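Local coordinates for protein multicopper oxidase (Pseudomonas thermotolerans, PDB 6VOW) that probably acts as a laccase, oxidising substrates such as lignin-derived phenols at one copper and passing the electrons to a copper cluster that reduces dioxygen to water, at residues A[55-60]-A[174-179]; A[163-168]-A[215-220]; A[315-320]-A[424-429]. One frame throughout, in Å; residues are numbered along the deposited sequence.

Interaction 1 (A[55-60]-A[174-179]); sequences HVTPAW and WHVDEQ
An Asx turn at Asp177 shapes the end of the 174-179 loop and places Gln179 against the ring of His55, just ahead of strand 57-62. Asp177 OD1 takes the backbone N of Gln179 at 2.9 Å, approached from well above the carboxylate plane, and it also receives the N of Ala181, so two N-H groups hold this oxygen. Gln179 then lies alongside His55, both side chains heading the same way. Its CA sits over the centre of the imidazole, and CB makes a CH-pi contact 3.6 Å from the centroid of the His55 ring, 30° off the normal. The amide is not stacked on the ring: the two planes stand 62° apart. His55 ND1 comes to 2.7 Å from Gln179 O, but the angle is too poor for a hydrogen bond.

Farther along, the partners are apolar. With Thr57 CG2 anti to the backbone N, the methyl reaches Val176 CG1 at 3.9 Å, while OG1 turns aside to Gly180 O; the two side chains cross nearly at right angles. Next comes Ala59, whose CB is 4.3 Å from Trp174 CZ3. Phe182 lies against both Thr57 and Val176, and Arg199 ties the backbone oxygens of Val176 and Asp177. What results is the outermost strand of one sheet packed against the loop that leaves strand 165-174 of another, an arrangement that fits neighbouring cupredoxin domains of a three-domain multicopper oxidase.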
ATOM      1  N   HIS A  55      21.543  -4.219  19.206  1.00 57.94           N
ATOM      2  CA  HIS A  55      20.324  -3.804  19.942  1.00 61.34           C
ATOM      3  C   HIS A  55      19.103  -4.530  19.431  1.00 54.81           C
ATOM      4  O   HIS A  55      18.961  -4.811  18.242  1.00 60.27           O
ATOM      5  CB  HIS A  55      20.025  -2.330  19.745  1.00 72.83           C
ATOM      6  CG  HIS A  55      20.905  -1.420  20.534  1.00 89.08           C
ATOM      7  ND1 HIS A  55      20.644  -1.095  21.850  1.00 98.13           N
ATOM      8  CD2 HIS A  55      22.024  -0.742  20.186  1.00 90.31           C
ATOM      9  CE1 HIS A  55      21.577  -0.269  22.283  1.00 92.40           C
ATOM     10  NE2 HIS A  55      22.417  -0.025  21.288  1.00 99.37           N
ATOM     11  N   VAL A  56      18.180  -4.755  20.344  1.00 51.27           N
ATOM     12  CA  VAL A  56      16.999  -5.550  20.075  1.00 53.77           C
ATOM     13  C   VAL A  56      15.935  -4.598  19.950  1.00 40.67           C
ATOM     14  O   VAL A  56      15.778  -3.753  20.804  1.00 54.54           O
ATOM     15  CB  VAL A  56      16.628  -6.484  21.220  1.00 57.88           C
ATOM     16  CG1 VAL A  56      15.162  -6.941  21.105  1.00 54.93           C
ATOM     17  CG2 VAL A  56      17.570  -7.675  21.181  1.00 64.07           C
ATOM     18  N   THR A  57      15.176  -4.764  18.889  1.00 46.71           N
ATOM     19  CA  THR A  57      13.984  -4.028  18.692  1.00 45.27           C
ATOM     20  C   THR A  57      12.884  -5.058  18.830  1.00 44.83           C
ATOM     21  O   THR A  57      12.948  -6.166  18.226  1.00 38.24           O
ATOM     22  CB  THR A  57      13.937  -3.426  17.327  1.00 50.15           C
ATOM     23  OG1 THR A  57      14.984  -2.454  17.203  1.00 49.95           O
ATOM     24  CG2 THR A  57      12.576  -2.765  17.179  1.00 43.58           C
ATOM     25  N   PRO A  58      11.897  -4.721  19.668  1.00 48.40           N
ATOM     26  CA  PRO A  58      10.965  -5.768  20.028  1.00 51.85           C
ATOM     27  C   PRO A  58       9.798  -5.770  19.048  1.00 44.53           C
ATOM     28  O   PRO A  58       8.750  -5.416  19.429  1.00 38.60           O
ATOM     29  CB  PRO A  58      10.564  -5.378  21.459  1.00 44.27           C
ATOM     30  CG  PRO A  58      10.581  -3.873  21.439  1.00 46.50           C
ATOM     31  CD  PRO A  58      11.769  -3.546  20.565  1.00 49.72           C
ATOM     32  N   ALA A  59      10.038  -6.133  17.795  1.00 41.04           N
ATOM     33  CA  ALA A  59       9.027  -5.952  16.736  1.00 44.17           C
ATOM     34  C   ALA A  59       7.976  -7.042  16.752  1.00 37.63           C
ATOM     35  O   ALA A  59       8.127  -8.044  17.466  1.00 41.55           O
ATOM     36  CB  ALA A  59       9.706  -5.887  15.343  1.00 40.05           C
ATOM     37  N   TRP A  60       6.926  -6.849  15.959  1.00 39.79           N
ATOM     38  CA  TRP A  60       5.777  -7.775  15.780  1.00 35.94           C
ATOM     39  C   TRP A  60       5.702  -8.037  14.295  1.00 45.45           C
ATOM     40  O   TRP A  60       5.764  -7.095  13.477  1.00 39.87           O
ATOM     41  CB  TRP A  60       4.432  -7.094  16.180  1.00 34.48           C
ATOM     42  CG  TRP A  60       4.291  -6.934  17.594  1.00 37.32           C
ATOM     43  CD1 TRP A  60       5.177  -7.281  18.535  1.00 42.52           C
ATOM     44  CD2 TRP A  60       3.166  -6.401  18.291  1.00 39.25           C
ATOM     45  NE1 TRP A  60       4.688  -6.985  19.769  1.00 49.11           N
ATOM     46  CE2 TRP A  60       3.439  -6.460  19.619  1.00 38.95           C
ATOM     47  CE3 TRP A  60       1.942  -5.906  17.892  1.00 41.51           C
ATOM     48  CZ2 TRP A  60       2.542  -6.051  20.593  1.00 58.17           C
ATOM     49  CZ3 TRP A  60       1.041  -5.459  18.903  1.00 52.37           C
ATOM     50  CH2 TRP A  60       1.352  -5.529  20.192  1.00 55.09           C
ATOM     51  N   TRP A 174      11.273   2.876  10.174  1.00 37.84           N
ATOM     52  CA  TRP A 174      10.990   2.401  11.482  1.00 40.01           C
ATOM     53  C   TRP A 174      11.203   3.472  12.507  1.00 41.58           C
ATOM     54  O   TRP A 174      12.287   4.065  12.576  1.00 43.91           O
ATOM     55  CB  TRP A 174      11.949   1.292  11.821  1.00 40.31           C
ATOM     56  CG  TRP A 174      11.724   0.022  11.088  1.00 41.75           C
ATOM     57  CD1 TRP A 174      12.305  -0.376   9.900  1.00 43.85           C
ATOM     58  CD2 TRP A 174      10.923  -1.058  11.521  1.00 41.75           C
ATOM     59  NE1 TRP A 174      11.881  -1.613   9.578  1.00 47.16           N
ATOM     60  CE2 TRP A 174      11.030  -2.064  10.560  1.00 46.98           C
ATOM     61  CE3 TRP A 174      10.085  -1.265  12.632  1.00 48.73           C
ATOM     62  CZ2 TRP A 174      10.373  -3.278  10.682  1.00 46.27           C
ATOM     63  CZ3 TRP A 174       9.412  -2.464  12.727  1.00 54.91           C
ATOM     64  CH2 TRP A 174       9.552  -3.462  11.757  1.00 40.69           C
ATOM     65  N   HIS A 175      10.212   3.606  13.375  1.00 45.37           N
ATOM     66  CA  HIS A 175      10.258   4.471  14.530  1.00 44.72           C
ATOM     67  C   HIS A 175      11.046   3.777  15.610  1.00 42.08           C
ATOM     68  O   HIS A 175      10.506   3.341  16.574  1.00 42.82           O
ATOM     69  CB  HIS A 175       8.866   4.680  15.101  1.00 40.42           C
ATOM     70  CG  HIS A 175       7.871   5.215  14.147  1.00 38.76           C
ATOM     71  ND1 HIS A 175       7.384   4.501  13.079  1.00 49.57           N
ATOM     72  CD2 HIS A 175       7.206   6.381  14.142  1.00 48.76           C
ATOM     73  CE1 HIS A 175       6.521   5.244  12.409  1.00 46.50           C
ATOM     74  NE2 HIS A 175       6.407   6.389  13.023  1.00 43.33           N
ATOM     75  N   VAL A 176      12.351   3.699  15.451  1.00 43.86           N
ATOM     76  CA  VAL A 176      13.203   3.214  16.503  1.00 43.64           C
ATOM     77  C   VAL A 176      14.294   4.252  16.688  1.00 49.84           C
ATOM     78  O   VAL A 176      14.689   4.903  15.722  1.00 54.62           O
ATOM     79  CB  VAL A 176      13.752   1.800  16.193  1.00 48.97           C
ATOM     80  CG1 VAL A 176      12.608   0.876  15.881  1.00 54.29           C
ATOM     81  CG2 VAL A 176      14.744   1.789  15.070  1.00 51.97           C
ATOM     82  N   ASP A 177      14.748   4.454  17.931  1.00 57.28           N
ATOM     83  CA  ASP A 177      15.820   5.433  18.192  1.00 57.10           C
ATOM     84  C   ASP A 177      17.153   4.823  17.799  1.00 54.40           C
ATOM     85  O   ASP A 177      17.201   3.806  17.176  1.00 63.60           O
ATOM     86  CB  ASP A 177      15.795   5.961  19.644  1.00 52.07           C
ATOM     87  CG  ASP A 177      16.058   4.859  20.703  1.00 55.92           C
ATOM     88  OD1 ASP A 177      16.366   3.718  20.314  1.00 71.48           O
ATOM     89  OD2 ASP A 177      16.000   5.128  21.931  1.00 77.95           O
ATOM     90  N   GLU A 178      18.243   5.454  18.176  1.00 65.04           N
ATOM     91  CA  GLU A 178      19.560   4.913  17.986  1.00 71.45           C
ATOM     92  C   GLU A 178      19.941   3.631  18.767  1.00 66.87           C
ATOM     93  O   GLU A 178      21.007   3.057  18.457  1.00 92.02           O
ATOM     94  CB  GLU A 178      20.621   6.035  18.201  1.00 82.95           C
ATOM     95  CG  GLU A 178      20.845   6.950  16.977  1.00 89.57           C
ATOM     96  CD  GLU A 178      20.121   8.282  17.017  1.00 90.34           C
ATOM     97  OE1 GLU A 178      19.058   8.397  17.688  1.00 91.61           O
ATOM     98  OE2 GLU A 178      20.636   9.218  16.343  1.00 93.02           O
ATOM     99  N   GLN A 179      19.132   3.160  19.732  1.00 73.14           N
ATOM    100  CA  GLN A 179      19.437   1.912  20.526  1.00 82.79           C
ATOM    101  C   GLN A 179      18.384   0.779  20.314  1.00 82.48           C
ATOM    102  O   GLN A 179      18.197  -0.191  21.125  1.00 79.46           O
ATOM    103  CB  GLN A 179      19.639   2.292  21.997  1.00 89.45           C
ATOM    104  CG  GLN A 179      20.971   3.042  22.217  1.00 75.73           C
ATOM    105  CD  GLN A 179      20.862   4.559  21.994  1.00 78.89           C
ATOM    106  OE1 GLN A 179      20.030   5.246  22.590  1.00 64.90           O
ATOM    107  NE2 GLN A 179      21.720   5.088  21.156  1.00 84.65           N
TER

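Interaction 2 (A[163-168]-A[215-220]); sequences FRHELS and AGQVVR
Arg220 is bonded through its backbone to His165 and Leu167, the two residues flanking Glu166, in the pattern of a parallel beta pair. Arg220 N gives an almost straight bond to His165 O (3.0 Å, 178°), and Leu167 N returns one to Arg220 O at 2.9 Å. Strands 165-174 and 218-225 are thus neighbours in a mixed sheet whose layout fits a cupredoxin-type domain. A third bond lies beside the strands: His165 NE2 donates to Gln217 OE1 at 2.9 Å, meeting a lone pair in the carbonyl plane although the oxygen is tilted 20° from the ring plane.

Before the strands pair directly, water 1 bridges them, accepting from Arg164 N and donating to Val218 O at 2.7 Å. Water 2 accepts from Arg220 NH1 at 2.9 Å and makes a weak, long bond to Glu166 OE1. The charged ends look mainly elsewhere: the Arg220 guanidinium has salt bridges to Glu157 and Asp269, and the Glu166 carboxylate to Arg222 and Arg72. Such a network probably keeps all these groups ionised.

The arginine runs out extended, its CG anti to the backbone N (chi1 174°), and crosses Phe163 at about a right angle. Phe163 CE2 lies over one face of the guanidinium, with the two planes inclined rather than parallel. Tyr244 meets the same phenyl ring edge-to-face, and Phe163 CE1 touches Val218 CG1 at 3.8 Å. On the sheet face shared by His165 and Val219, CB of the histidine rests 3.9 Å from Val219 CG2. On the face that carries Glu166 and Arg220, Arg220 CB stands 3.8 Å from the Phe163 ring centroid, a CH-pi contact offset toward the rim.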
ATOM      1  N   PHE A 163       8.104 -10.395 -18.209  1.00 60.08           N
ATOM      2  CA  PHE A 163       9.266 -10.180 -17.329  1.00 47.19           C
ATOM      3  C   PHE A 163       9.983 -11.445 -16.998  1.00 46.55           C
ATOM      4  O   PHE A 163       9.400 -12.385 -16.510  1.00 48.71           O
ATOM      5  CB  PHE A 163       8.899  -9.437 -16.061  1.00 41.42           C
ATOM      6  CG  PHE A 163       8.578  -7.997 -16.277  1.00 40.00           C
ATOM      7  CD1 PHE A 163       9.569  -7.061 -16.409  1.00 40.86           C
ATOM      8  CD2 PHE A 163       7.245  -7.564 -16.327  1.00 39.18           C
ATOM      9  CE1 PHE A 163       9.278  -5.736 -16.610  1.00 34.89           C
ATOM     10  CE2 PHE A 163       6.990  -6.236 -16.498  1.00 42.75           C
ATOM     11  CZ  PHE A 163       8.031  -5.320 -16.588  1.00 39.89           C
ATOM     12  N   ARG A 164      11.291 -11.408 -17.190  1.00 48.24           N
ATOM     13  CA  ARG A 164      12.164 -12.543 -16.879  1.00 60.02           C
ATOM     14  C   ARG A 164      12.595 -12.553 -15.413  1.00 55.21           C
ATOM     15  O   ARG A 164      13.011 -13.566 -14.902  1.00 45.86           O
ATOM     16  CB  ARG A 164      13.421 -12.556 -17.797  1.00 58.93           C
ATOM     17  CG  ARG A 164      13.117 -12.249 -19.239  1.00 75.71           C
ATOM     18  CD  ARG A 164      13.875 -13.124 -20.225  1.00102.55           C
ATOM     19  NE  ARG A 164      12.948 -13.637 -21.244  1.00120.60           N
ATOM     20  CZ  ARG A 164      12.240 -14.780 -21.174  1.00103.15           C
ATOM     21  NH1 ARG A 164      12.355 -15.619 -20.130  1.00 99.01           N
ATOM     22  NH2 ARG A 164      11.406 -15.090 -22.177  1.00 83.94           N
ATOM     23  N   HIS A 165      12.572 -11.418 -14.758  1.00 48.98           N
ATOM     24  CA  HIS A 165      13.153 -11.256 -13.434  1.00 46.96           C
ATOM     25  C   HIS A 165      12.289 -10.246 -12.741  1.00 43.37           C
ATOM     26  O   HIS A 165      11.703  -9.365 -13.365  1.00 41.12           O
ATOM     27  CB  HIS A 165      14.575 -10.704 -13.484  1.00 48.18           C
ATOM     28  CG  HIS A 165      15.480 -11.580 -14.249  1.00 54.90           C
ATOM     29  ND1 HIS A 165      16.124 -12.668 -13.688  1.00 51.81           N
ATOM     30  CD2 HIS A 165      15.697 -11.644 -15.579  1.00 53.83           C
ATOM     31  CE1 HIS A 165      16.807 -13.287 -14.636  1.00 64.97           C
ATOM     32  NE2 HIS A 165      16.551 -12.698 -15.795  1.00 53.87           N
ATOM     33  N   GLU A 166      12.217 -10.425 -11.448  1.00 45.65           N
ATOM     34  CA  GLU A 166      11.486  -9.507 -10.586  1.00 45.57           C
ATOM     35  C   GLU A 166      12.144  -9.504  -9.282  1.00 42.40           C
ATOM     36  O   GLU A 166      12.845 -10.429  -8.960  1.00 47.25           O
ATOM     37  CB  GLU A 166       9.994  -9.886 -10.461  1.00 53.41           C
ATOM     38  CG  GLU A 166       9.673 -11.181  -9.747  1.00 56.95           C
ATOM     39  CD  GLU A 166       8.247 -11.213  -9.238  1.00 55.22           C
ATOM     40  OE1 GLU A 166       7.302 -11.353 -10.057  1.00 44.90           O
ATOM     41  OE2 GLU A 166       8.112 -11.036  -8.012  1.00 61.60           O
ATOM     42  N   LEU A 167      11.897  -8.454  -8.533  1.00 42.58           N
ATOM     43  CA  LEU A 167      12.458  -8.285  -7.225  1.00 42.78           C
ATOM     44  C   LEU A 167      11.452  -7.480  -6.426  1.00 39.90           C
ATOM     45  O   LEU A 167      10.989  -6.450  -6.896  1.00 43.30           O
ATOM     46  CB  LEU A 167      13.712  -7.451  -7.361  1.00 47.36           C
ATOM     47  CG  LEU A 167      14.541  -7.309  -6.121  1.00 53.76           C
ATOM     48  CD1 LEU A 167      15.062  -8.676  -5.655  1.00 52.57           C
ATOM     49  CD2 LEU A 167      15.686  -6.392  -6.466  1.00 56.48           C
ATOM     50  N   SER A 168      11.137  -7.960  -5.245  1.00 37.64           N
ATOM     51  CA  SER A 168      10.262  -7.273  -4.335  1.00 39.43           C
ATOM     52  C   SER A 168      11.052  -6.404  -3.355  1.00 39.49           C
ATOM     53  O   SER A 168      11.998  -6.884  -2.716  1.00 35.74           O
ATOM     54  CB  SER A 168       9.446  -8.264  -3.522  1.00 35.60           C
ATOM     55  OG  SER A 168       8.554  -8.963  -4.365  1.00 37.03           O
ATOM     56  N   ALA A 215      22.933  -8.393 -15.354  1.00 48.97           N
ATOM     57  CA  ALA A 215      23.255  -7.327 -16.323  1.00 52.38           C
ATOM     58  C   ALA A 215      22.535  -7.467 -17.636  1.00 47.08           C
ATOM     59  O   ALA A 215      22.277  -8.524 -18.087  1.00 57.51           O
ATOM     60  CB  ALA A 215      24.736  -7.262 -16.603  1.00 63.53           C
ATOM     61  N   GLY A 216      22.205  -6.358 -18.240  1.00 49.43           N
ATOM     62  CA  GLY A 216      21.589  -6.366 -19.483  1.00 45.27           C
ATOM     63  C   GLY A 216      20.119  -6.672 -19.355  1.00 55.98           C
ATOM     64  O   GLY A 216      19.368  -6.307 -20.255  1.00 63.78           O
ATOM     65  N   GLN A 217      19.661  -7.266 -18.255  1.00 48.05           N
ATOM     66  CA  GLN A 217      18.280  -7.809 -18.256  1.00 56.54           C
ATOM     67  C   GLN A 217      17.250  -6.705 -17.892  1.00 50.22           C
ATOM     68  O   GLN A 217      17.628  -5.697 -17.272  1.00 64.55           O
ATOM     69  CB  GLN A 217      18.256  -9.014 -17.312  1.00 61.96           C
ATOM     70  CG  GLN A 217      17.379 -10.182 -17.743  1.00 76.14           C
ATOM     71  CD  GLN A 217      18.060 -11.211 -18.557  1.00 76.56           C
ATOM     72  OE1 GLN A 217      17.993 -12.423 -18.266  1.00 76.15           O
ATOM     73  NE2 GLN A 217      18.722 -10.762 -19.588  1.00 54.85           N
ATOM     74  N   VAL A 218      15.977  -6.818 -18.290  1.00 50.74           N
ATOM     75  CA  VAL A 218      14.934  -5.936 -17.720  1.00 44.29           C
ATOM     76  C   VAL A 218      14.284  -6.586 -16.479  1.00 48.52           C
ATOM     77  O   VAL A 218      13.825  -7.700 -16.502  1.00 47.84           O
ATOM     78  CB  VAL A 218      13.875  -5.525 -18.771  1.00 49.28           C
ATOM     79  CG1 VAL A 218      12.678  -4.836 -18.163  1.00 50.61           C
ATOM     80  CG2 VAL A 218      14.478  -4.572 -19.792  1.00 57.26           C
ATOM     81  N   VAL A 219      14.274  -5.861 -15.359  1.00 46.46           N
ATOM     82  CA  VAL A 219      13.863  -6.425 -14.117  1.00 41.38           C
ATOM     83  C   VAL A 219      12.694  -5.653 -13.652  1.00 42.08           C
ATOM     84  O   VAL A 219      12.718  -4.495 -13.701  1.00 45.14           O
ATOM     85  CB  VAL A 219      14.928  -6.351 -13.034  1.00 48.51           C
ATOM     86  CG1 VAL A 219      14.321  -6.857 -11.733  1.00 54.95           C
ATOM     87  CG2 VAL A 219      16.172  -7.164 -13.443  1.00 49.23           C
ATOM     88  N   ARG A 220      11.668  -6.335 -13.208  1.00 44.87           N
ATOM     89  CA  ARG A 220      10.489  -5.713 -12.618  1.00 40.62           C
ATOM     90  C   ARG A 220      10.718  -5.595 -11.130  1.00 40.31           C
ATOM     91  O   ARG A 220      10.770  -6.613 -10.412  1.00 45.31           O
ATOM     92  CB  ARG A 220       9.360  -6.649 -12.820  1.00 38.57           C
ATOM     93  CG  ARG A 220       8.101  -6.222 -12.160  1.00 44.74           C
ATOM     94  CD  ARG A 220       7.121  -7.323 -12.375  1.00 45.12           C
ATOM     95  NE  ARG A 220       5.766  -6.859 -12.194  1.00 41.10           N
ATOM     96  CZ  ARG A 220       4.724  -7.535 -12.635  1.00 46.85           C
ATOM     97  NH1 ARG A 220       4.926  -8.667 -13.327  1.00 42.41           N
ATOM     98  NH2 ARG A 220       3.483  -7.072 -12.428  1.00 40.70           N
TER
HETATM   99  O   HOH W   1      12.552  -9.201 -18.299  0.50 30.49           O
HETATM  100  O   HOH W   2       7.054 -10.588 -13.423  1.00 54.34           O

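Interaction 3 (A[315-320]-A[424-429]); sequences AEPDLS and RVALVA
Val428 meets Ala315 from its first side-chain carbon onward: CB is 3.6 Å from Ala315 CB. CG1, anti to the backbone N (chi1 -178°), touches the same methyl at 3.9 Å. The other branch, CG2, lies against the loop backbone, 3.2 Å from Ala315 O and 3.4 Å from Glu316 O, so one methyl is pressed against two successive carbonyl oxygens.

Pro317 takes over beside it. Its CB faces Ala426 CB at 3.9 Å, and its CG approaches Ala426 O at 3.4 Å, which lays the pyrrolidine ring across the strand near Leu427, whose own side chain starts off away from the loop. Leu319 completes the row by bringing CD2 to 4.0 Å from Ala426 CB. The contact is made of aliphatic carbons against one another and against backbone carbonyl oxygens, with Ala426 and Val428, two residues apart on the strand, giving the loop its seat.

Around them, strand 422-428 runs between strands 375-382 and 397-402, antiparallel to both. His375 flanks Val428, Leu400 and Ile377 take Leu319, and Phe411 of edge strand 410-412 lies against Pro317. Glu316 adds a salt bridge to Lys398. The 315-320 loop thus passes over one face of this five-stranded sheet just before the chain enters it as edge strand 323-329.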
ATOM      1  N   ALA A 315     -14.204  -2.039 -13.183  1.00 60.26           N
ATOM      2  CA  ALA A 315     -15.382  -1.502 -13.823  1.00 61.50           C
ATOM      3  C   ALA A 315     -15.098  -0.065 -14.291  1.00 69.04           C
ATOM      4  O   ALA A 315     -14.851   0.807 -13.485  1.00 66.63           O
ATOM      5  CB  ALA A 315     -16.568  -1.578 -12.837  1.00 55.91           C
ATOM      6  N   GLU A 316     -15.083   0.154 -15.605  1.00 67.53           N
ATOM      7  CA  GLU A 316     -14.855   1.468 -16.172  1.00 58.62           C
ATOM      8  C   GLU A 316     -15.840   2.435 -15.599  1.00 57.20           C
ATOM      9  O   GLU A 316     -17.038   2.215 -15.664  1.00 64.53           O
ATOM     10  CB  GLU A 316     -14.994   1.449 -17.694  1.00 65.24           C
ATOM     11  CG  GLU A 316     -14.448   2.697 -18.374  1.00 73.53           C
ATOM     12  CD  GLU A 316     -13.016   3.052 -17.980  1.00 87.83           C
ATOM     13  OE1 GLU A 316     -12.075   2.342 -18.438  1.00 65.20           O
ATOM     14  OE2 GLU A 316     -12.836   4.052 -17.219  1.00 93.24           O
ATOM     15  N   PRO A 317     -15.358   3.481 -14.967  1.00 56.45           N
ATOM     16  CA  PRO A 317     -16.351   4.493 -14.683  1.00 54.79           C
ATOM     17  C   PRO A 317     -16.677   5.163 -16.021  1.00 60.22           C
ATOM     18  O   PRO A 317     -15.788   5.296 -16.886  1.00 67.96           O
ATOM     19  CB  PRO A 317     -15.670   5.396 -13.647  1.00 50.80           C
ATOM     20  CG  PRO A 317     -14.590   4.541 -13.104  1.00 56.37           C
ATOM     21  CD  PRO A 317     -14.103   3.764 -14.290  1.00 52.24           C
ATOM     22  N   ASP A 318     -17.976   5.461 -16.181  1.00 57.16           N
ATOM     23  CA  ASP A 318     -18.658   6.138 -17.303  1.00 61.81           C
ATOM     24  C   ASP A 318     -18.939   7.589 -16.775  1.00 49.97           C
ATOM     25  O   ASP A 318     -19.912   7.818 -16.041  1.00 53.93           O
ATOM     26  CB  ASP A 318     -19.979   5.335 -17.699  1.00 50.49           C
ATOM     27  CG  ASP A 318     -20.980   6.174 -18.518  1.00 67.85           C
ATOM     28  OD1 ASP A 318     -20.705   7.371 -18.745  1.00 49.94           O
ATOM     29  OD2 ASP A 318     -22.054   5.642 -18.953  1.00 97.21           O
ATOM     30  N   LEU A 319     -18.077   8.535 -17.150  1.00 59.32           N
ATOM     31  CA  LEU A 319     -18.173   9.922 -16.664  1.00 65.56           C
ATOM     32  C   LEU A 319     -19.485  10.599 -16.975  1.00 72.66           C
ATOM     33  O   LEU A 319     -19.989  11.338 -16.139  1.00 75.33           O
ATOM     34  CB  LEU A 319     -17.012  10.794 -17.157  1.00 59.71           C
ATOM     35  CG  LEU A 319     -15.613  10.304 -16.745  1.00 64.61           C
ATOM     36  CD1 LEU A 319     -14.615  11.459 -16.762  1.00 70.39           C
ATOM     37  CD2 LEU A 319     -15.609   9.631 -15.373  1.00 63.05           C
ATOM     38  N   SER A 320     -20.048  10.355 -18.160  1.00 76.53           N
ATOM     39  CA  SER A 320     -21.279  11.019 -18.543  1.00 68.97           C
ATOM     40  C   SER A 320     -22.434  10.614 -17.607  1.00 71.52           C
ATOM     41  O   SER A 320     -23.360  11.409 -17.398  1.00 85.42           O
ATOM     42  CB  SER A 320     -21.607  10.729 -20.012  1.00 81.88           C
ATOM     43  OG  SER A 320     -21.366   9.361 -20.339  1.00 77.59           O
ATOM     44  N   ARG A 424      -9.996  14.926  -8.770  1.00 43.19           N
ATOM     45  CA  ARG A 424     -11.237  14.300  -9.119  1.00 46.94           C
ATOM     46  C   ARG A 424     -10.914  12.856  -9.478  1.00 45.70           C
ATOM     47  O   ARG A 424      -9.927  12.545 -10.158  1.00 43.81           O
ATOM     48  CB  ARG A 424     -11.887  15.077 -10.247  1.00 53.70           C
ATOM     49  CG  ARG A 424     -12.440  16.406  -9.772  1.00 62.20           C
ATOM     50  CD  ARG A 424     -12.852  17.320 -10.893  1.00 69.73           C
ATOM     51  NE  ARG A 424     -14.001  16.802 -11.621  1.00 74.82           N
ATOM     52  CZ  ARG A 424     -13.965  16.239 -12.830  1.00 73.58           C
ATOM     53  NH1 ARG A 424     -12.822  16.078 -13.500  1.00 81.54           N
ATOM     54  NH2 ARG A 424     -15.105  15.830 -13.391  1.00 63.87           N
ATOM     55  N   VAL A 425     -11.747  11.993  -8.943  1.00 50.71           N
ATOM     56  CA  VAL A 425     -11.514  10.579  -8.884  1.00 49.75           C
ATOM     57  C   VAL A 425     -12.891   9.930  -9.157  1.00 51.10           C
ATOM     58  O   VAL A 425     -13.917  10.433  -8.695  1.00 50.54           O
ATOM     59  CB  VAL A 425     -10.920  10.290  -7.476  1.00 56.57           C
ATOM     60  CG1 VAL A 425     -11.497   9.077  -6.815  1.00 57.04           C
ATOM     61  CG2 VAL A 425      -9.433  10.138  -7.541  1.00 50.36           C
ATOM     62  N   ALA A 426     -12.914   8.825  -9.898  1.00 42.06           N
ATOM     63  CA  ALA A 426     -14.145   8.177 -10.289  1.00 47.39           C
ATOM     64  C   ALA A 426     -14.120   6.647 -10.129  1.00 48.56           C
ATOM     65  O   ALA A 426     -13.111   5.995 -10.353  1.00 47.06           O
ATOM     66  CB  ALA A 426     -14.433   8.554 -11.731  1.00 47.25           C
ATOM     67  N   LEU A 427     -15.272   6.105  -9.746  1.00 51.23           N
ATOM     68  CA  LEU A 427     -15.420   4.722  -9.396  1.00 46.83           C
ATOM     69  C   LEU A 427     -16.757   4.221  -9.797  1.00 54.10           C
ATOM     70  O   LEU A 427     -17.692   5.006  -9.952  1.00 53.75           O
ATOM     71  CB  LEU A 427     -15.322   4.558  -7.886  1.00 46.31           C
ATOM     72  CG  LEU A 427     -16.266   5.401  -7.023  1.00 53.63           C
ATOM     73  CD1 LEU A 427     -17.296   4.519  -6.432  1.00 69.76           C
ATOM     74  CD2 LEU A 427     -15.577   6.134  -5.856  1.00 67.02           C
ATOM     75  N   VAL A 428     -16.841   2.890  -9.943  1.00 54.39           N
ATOM     76  CA  VAL A 428     -18.087   2.149  -9.925  1.00 44.31           C
ATOM     77  C   VAL A 428     -18.251   1.555  -8.552  1.00 45.87           C
ATOM     78  O   VAL A 428     -17.326   0.983  -8.031  1.00 44.51           O
ATOM     79  CB  VAL A 428     -18.107   1.048 -11.009  1.00 59.49           C
ATOM     80  CG1 VAL A 428     -19.476   0.281 -11.017  1.00 52.83           C
ATOM     81  CG2 VAL A 428     -17.730   1.696 -12.379  1.00 54.41           C
ATOM     82  N   ALA A 429     -19.445   1.729  -7.959  1.00 51.03           N
ATOM     83  CA  ALA A 429     -19.740   1.251  -6.609  1.00 48.29           C
ATOM     84  C   ALA A 429     -20.144  -0.204  -6.770  1.00 54.33           C
ATOM     85  O   ALA A 429     -21.289  -0.581  -6.674  1.00 58.51           O
ATOM     86  CB  ALA A 429     -20.795   2.104  -5.957  1.00 58.21           C
TER

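Overall arrangement
The three contacts lie in different parts of what is probably a three-domain fold of cupredoxin type, as in laccases, and none touches another. Interactions 1 and 2 alternate along the chain and share strand 165-174: interaction 2 is at its start, and interaction 1 lies where it runs out into a loop, their centres 32 Å apart. Interaction 1 thereby joins the sheet of strand 57-62 to the sheet in which interaction 2 pairs two strands. Interaction 3 comes later, its centre 34 Å from interaction 2 and 43 Å from interaction 1, across the chain's centre from the latter. It packs a loop on a third sheet. All three sheets are distinct from those whose strands carry copper-binding histidines.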